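PDB 6OWN: replicative DNA helicase from Mycobacterium smegmatis, which probably unwinds DNA at the replication fork at the cost of ATP, and harbours an intein that excises itself by protein splicing, a process reversibly inhibited by zinc. Local coordinates for residues V73-T76 with A77-R80; G18-A21 with V22-L26. One frame throughout, in Å; residues are numbered along the deposited sequence.

Contact 1 of 2, residues V73-T76 with A77-R80; sequences VRIT and ANLR
Thr76 and Leu79 are joined where the chain leaves strand 72-75 and winds into a short 3-10 turn. Leu79 N donates to Thr76 O at 3.1 Å, and one step earlier Asn78 N donates to Ile75 O at 2.8 Å, so two successive i to i+3 bonds close the turn. In both, the amide stands well above the plane of the carbonyl it meets, by 64° at Thr76 and 46° at Ile75, consistent with a tightly wound turn.

The side chains divide between two sides of this turn. On the more open side Ile75 holds CG1 in the cramped place between its own backbone N and carbonyl carbon (chi1 70°). From there an extended chain carries CD1 forward to Ala77, methyl against methyl, with CD1 lying 3.9 Å from Ala77 CB. Ile75 CG1 also slants past the amide carbon of Asn78, 4.1 Å from Asn78 CG. On the inner side Leu79 lays CB 3.5 Å from Thr76 O, while its CD2 methyl comes to 4.1 Å from Arg74 CB. Beyond the turn the buried Leu79 side chain touches Trp67, Val51, Ile105 and Val108.

Thr76 faces the other way with its hydroxyl. OG1 sits beside its own backbone N and accepts from Trp67 NE1, while its single hydrogen is shared by the carbonyl oxygens of Asp62 and His65.

Thus backbone bonds set the curvature and thin hydrocarbon contacts line it, while the buried Thr76 hydroxyl, met by these three groups, should have its chi1 rotation fixed, which holds the start of the 3-10 segment against the chain that precedes the 66-69/72-75 hairpin.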
loop_
_atom_site.group_PDB
_atom_site.type_symbol
_atom_site.label_atom_id
_atom_site.label_comp_id
_atom_site.label_asym_id
_atom_site.label_seq_id
_atom_site.Cartn_x
_atom_site.Cartn_y
_atom_site.Cartn_z
ATOM N N VAL A 73 -10.647 -7.150 -4.692
ATOM C CA VAL A 73 -9.275 -7.225 -4.208
ATOM C C VAL A 73 -8.432 -7.997 -5.210
ATOM O O VAL A 73 -8.791 -9.106 -5.622
ATOM C CB VAL A 73 -9.244 -7.885 -2.819
ATOM C CG1 VAL A 73 -7.805 -8.111 -2.350
ATOM C CG2 VAL A 73 -10.002 -7.039 -1.820
ATOM N N ARG A 74 -7.304 -7.411 -5.616
ATOM C CA ARG A 74 -6.334 -8.089 -6.467
ATOM C C ARG A 74 -4.957 -8.029 -5.824
ATOM O O ARG A 74 -4.583 -7.006 -5.243
ATOM C CB ARG A 74 -6.267 -7.450 -7.867
ATOM C CG ARG A 74 -7.555 -7.559 -8.665
ATOM C CD ARG A 74 -7.698 -8.944 -9.267
ATOM N NE ARG A 74 -8.924 -9.109 -10.044
ATOM C CZ ARG A 74 -10.084 -9.511 -9.534
ATOM N NH1 ARG A 74 -10.180 -9.785 -8.241
ATOM N NH2 ARG A 74 -11.148 -9.645 -10.317
ATOM N N ILE A 75 -4.193 -9.110 -5.937
ATOM C CA ILE A 75 -2.803 -9.061 -5.497
ATOM C C ILE A 75 -1.942 -8.416 -6.584
ATOM O O ILE A 75 -2.312 -8.367 -7.761
ATOM C CB ILE A 75 -2.277 -10.455 -5.112
ATOM C CG1 ILE A 75 -2.115 -11.344 -6.352
ATOM C CG2 ILE A 75 -3.199 -11.116 -4.082
ATOM C CD1 ILE A 75 -1.328 -12.616 -6.065
ATOM N N THR A 76 -0.786 -7.883 -6.166
ATOM C CA THR A 76 0.090 -7.158 -7.088
ATOM C C THR A 76 0.358 -7.958 -8.360
ATOM O O THR A 76 0.320 -7.410 -9.470
ATOM C CB THR A 76 1.417 -6.803 -6.403
ATOM O OG1 THR A 76 1.173 -6.113 -5.164
ATOM C CG2 THR A 76 2.232 -5.910 -7.307
ATOM N N ALA A 77 0.601 -9.263 -8.215
ATOM C CA ALA A 77 0.908 -10.143 -9.339
ATOM C C ALA A 77 -0.241 -10.276 -10.329
ATOM O O ALA A 77 -0.048 -10.878 -11.391
ATOM C CB ALA A 77 1.284 -11.531 -8.817
ATOM N N ASN A 78 -1.421 -9.747 -10.007
ATOM C CA ASN A 78 -2.589 -9.802 -10.873
ATOM C C ASN A 78 -3.053 -8.430 -11.319
ATOM O O ASN A 78 -4.040 -8.336 -12.058
ATOM C CB ASN A 78 -3.746 -10.515 -10.160
ATOM C CG ASN A 78 -3.573 -12.016 -10.139
ATOM O OD1 ASN A 78 -2.938 -12.580 -11.026
ATOM N ND2 ASN A 78 -4.138 -12.675 -9.123
ATOM N N LEU A 79 -2.398 -7.367 -10.861
ATOM C CA LEU A 79 -2.736 -6.031 -11.323
ATOM C C LEU A 79 -2.457 -5.906 -12.811
ATOM O O LEU A 79 -1.528 -6.513 -13.347
ATOM C CB LEU A 79 -1.922 -4.982 -10.571
ATOM C CG LEU A 79 -2.201 -4.789 -9.087
ATOM C CD1 LEU A 79 -1.312 -3.661 -8.584
ATOM C CD2 LEU A 79 -3.676 -4.469 -8.861
ATOM N N ARG A 80 -3.268 -5.094 -13.479
ATOM C CA ARG A 80 -3.053 -4.790 -14.884
ATOM C C ARG A 80 -3.255 -3.301 -15.085
ATOM O O ARG A 80 -4.098 -2.689 -14.424
ATOM C CB ARG A 80 -3.998 -5.592 -15.785
ATOM C CG ARG A 80 -3.419 -6.926 -16.226
ATOM C CD ARG A 80 -4.508 -7.942 -16.493
ATOM N NE ARG A 80 -5.189 -7.694 -17.758
ATOM C CZ ARG A 80 -4.876 -8.291 -18.902
ATOM N NH1 ARG A 80 -3.887 -9.174 -18.939
ATOM N NH2 ARG A 80 -5.550 -8.007 -20.010
#

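Contact 2 of 2, residues G18-A21 with V22-L26; sequences GDVA and VGDHL
The Asp24 carboxylate turns one face toward Ala21, whose backbone N meets OD2 from above the carboxylate plane, 65° out of it, at 2.9 Å. Over the same face lie the Ala21 methyl, with CB 3.7 Å from Asp24 OD2, and the Ala21 carbonyl oxygen, 3.3 Å from Asp24 CG. A water reaches OD2 close to the carboxylate plane instead, at 2.9 Å, and also donates to Asp19 O, bridging the loop before the turn to the residue that ends it. Two donors on one oxygen probably draw negative charge toward OD2. Asp24 reaches this place with CG set beside its own backbone N (chi1 -69°), which folds the carboxylate back over Ala21.

The backbone is a type II beta turn from Ala21 to Asp24, closed by Asp24 N giving its hydrogen to Ala21 O. Gly23 occupies the third position with positive phi (94°), where a side chain would press on the Val22 carbonyl oxygen. Main chain and carboxylate therefore clasp Ala21 from both its N and its O, and the turn delivers the chain into strand 25-27, an outermost strand of the four-stranded antiparallel sheet within what is, as in other inteins, a beta-rich Hint-type fold.

On the side of the turn that faces the sheet the chemistry becomes apolar. Val20 CG2 lies 4.0 Å from Asp24 CB and 4.0 Å from Leu26 CD2. Val20 and Leu26 pack on Val36, Thr15 and Val119, the last a member of a zinc site with Cys118 and Tyr128, while Arg117 NH1 holds the Val20 carbonyl oxygen.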
loop_
_atom_site.group_PDB
_atom_site.type_symbol
_atom_site.label_atom_id
_atom_site.label_comp_id
_atom_site.label_asym_id
_atom_site.label_seq_id
_atom_site.Cartn_x
_atom_site.Cartn_y
_atom_site.Cartn_z
ATOM N N GLY A 18 8.996 1.206 6.861
ATOM C CA GLY A 18 10.100 0.732 7.682
ATOM C C GLY A 18 9.994 1.157 9.133
ATOM O O GLY A 18 10.432 0.424 10.025
ATOM N N ASP A 19 9.391 2.323 9.391
ATOM C CA ASP A 19 9.351 2.955 10.707
ATOM C C ASP A 19 8.053 2.740 11.476
ATOM O O ASP A 19 8.062 2.815 12.708
ATOM C CB ASP A 19 9.561 4.468 10.578
ATOM C CG ASP A 19 10.906 4.828 9.994
ATOM O OD1 ASP A 19 11.903 4.154 10.325
ATOM O OD2 ASP A 19 10.967 5.788 9.195
ATOM N N VAL A 20 6.928 2.511 10.797
ATOM C CA VAL A 20 5.641 2.509 11.480
ATOM C C VAL A 20 5.575 1.337 12.454
ATOM O O VAL A 20 6.045 0.232 12.163
ATOM C CB VAL A 20 4.497 2.479 10.448
ATOM C CG1 VAL A 20 4.515 1.176 9.631
ATOM C CG2 VAL A 20 3.144 2.683 11.124
ATOM N N ALA A 21 4.999 1.579 13.628
ATOM C CA ALA A 21 4.950 0.590 14.695
ATOM C C ALA A 21 3.507 0.261 15.060
ATOM O O ALA A 21 2.598 1.074 14.869
ATOM C CB ALA A 21 5.697 1.093 15.937
ATOM N N VAL A 22 3.296 -0.948 15.585
ATOM C CA VAL A 22 1.981 -1.284 16.120
ATOM C C VAL A 22 1.614 -0.266 17.191
ATOM O O VAL A 22 2.448 0.129 18.012
ATOM C CB VAL A 22 1.963 -2.719 16.671
ATOM C CG1 VAL A 22 0.639 -3.018 17.351
ATOM C CG2 VAL A 22 2.226 -3.717 15.548
ATOM N N GLY A 23 0.371 0.199 17.158
ATOM C CA GLY A 23 -0.079 1.250 18.030
ATOM C C GLY A 23 0.008 2.633 17.426
ATOM O O GLY A 23 -0.710 3.535 17.880
ATOM N N ASP A 24 0.874 2.829 16.428
ATOM C CA ASP A 24 0.832 4.050 15.637
ATOM C C ASP A 24 -0.490 4.120 14.883
ATOM O O ASP A 24 -1.255 3.153 14.832
ATOM C CB ASP A 24 1.981 4.105 14.627
ATOM C CG ASP A 24 3.332 4.280 15.280
ATOM O OD1 ASP A 24 3.380 4.405 16.518
ATOM O OD2 ASP A 24 4.351 4.290 14.551
ATOM N N HIS A 25 -0.737 5.278 14.266
ATOM C CA HIS A 25 -1.910 5.496 13.431
ATOM C C HIS A 25 -1.487 5.876 12.020
ATOM O O HIS A 25 -0.591 6.710 11.835
ATOM C CB HIS A 25 -2.812 6.597 14.010
ATOM C CG HIS A 25 -3.595 6.154 15.203
ATOM N ND1 HIS A 25 -3.065 6.155 16.474
ATOM C CD2 HIS A 25 -4.854 5.663 15.318
ATOM C CE1 HIS A 25 -3.968 5.700 17.326
ATOM N NE2 HIS A 25 -5.064 5.401 16.652
ATOM N N LEU A 26 -2.133 5.262 11.037
ATOM C CA LEU A 26 -2.079 5.657 9.640
ATOM C C LEU A 26 -3.368 6.402 9.293
ATOM O O LEU A 26 -4.116 6.816 10.188
ATOM C CB LEU A 26 -1.868 4.421 8.770
ATOM C CG LEU A 26 -0.556 3.705 9.054
ATOM C CD1 LEU A 26 -0.479 2.409 8.257
ATOM C CD2 LEU A 26 0.604 4.627 8.712
HETATM O O HOH W 1 7.187 4.613 14.836
#

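Overall arrangement
Contacts 1 and 2 lie on opposite sides of the chain's centre, their own centres about 25 Å apart and their nearest atoms about 16 Å, so they do not touch. Both are partly buried bends at a strand end: in contact 1 the chain leaves strand 72-75, and in contact 2 it enters strand 25-27. The first is closed by backbone bonds alone, the buried Thr76 hydroxyl turning to neighbouring parts of the chain. The second adds a carboxylate and a bridging water to its turn bond. Each buries two side chains, Thr76 and Leu79 against strand 48-53, Val20 and Leu26 against strands 33-39 and 116-121.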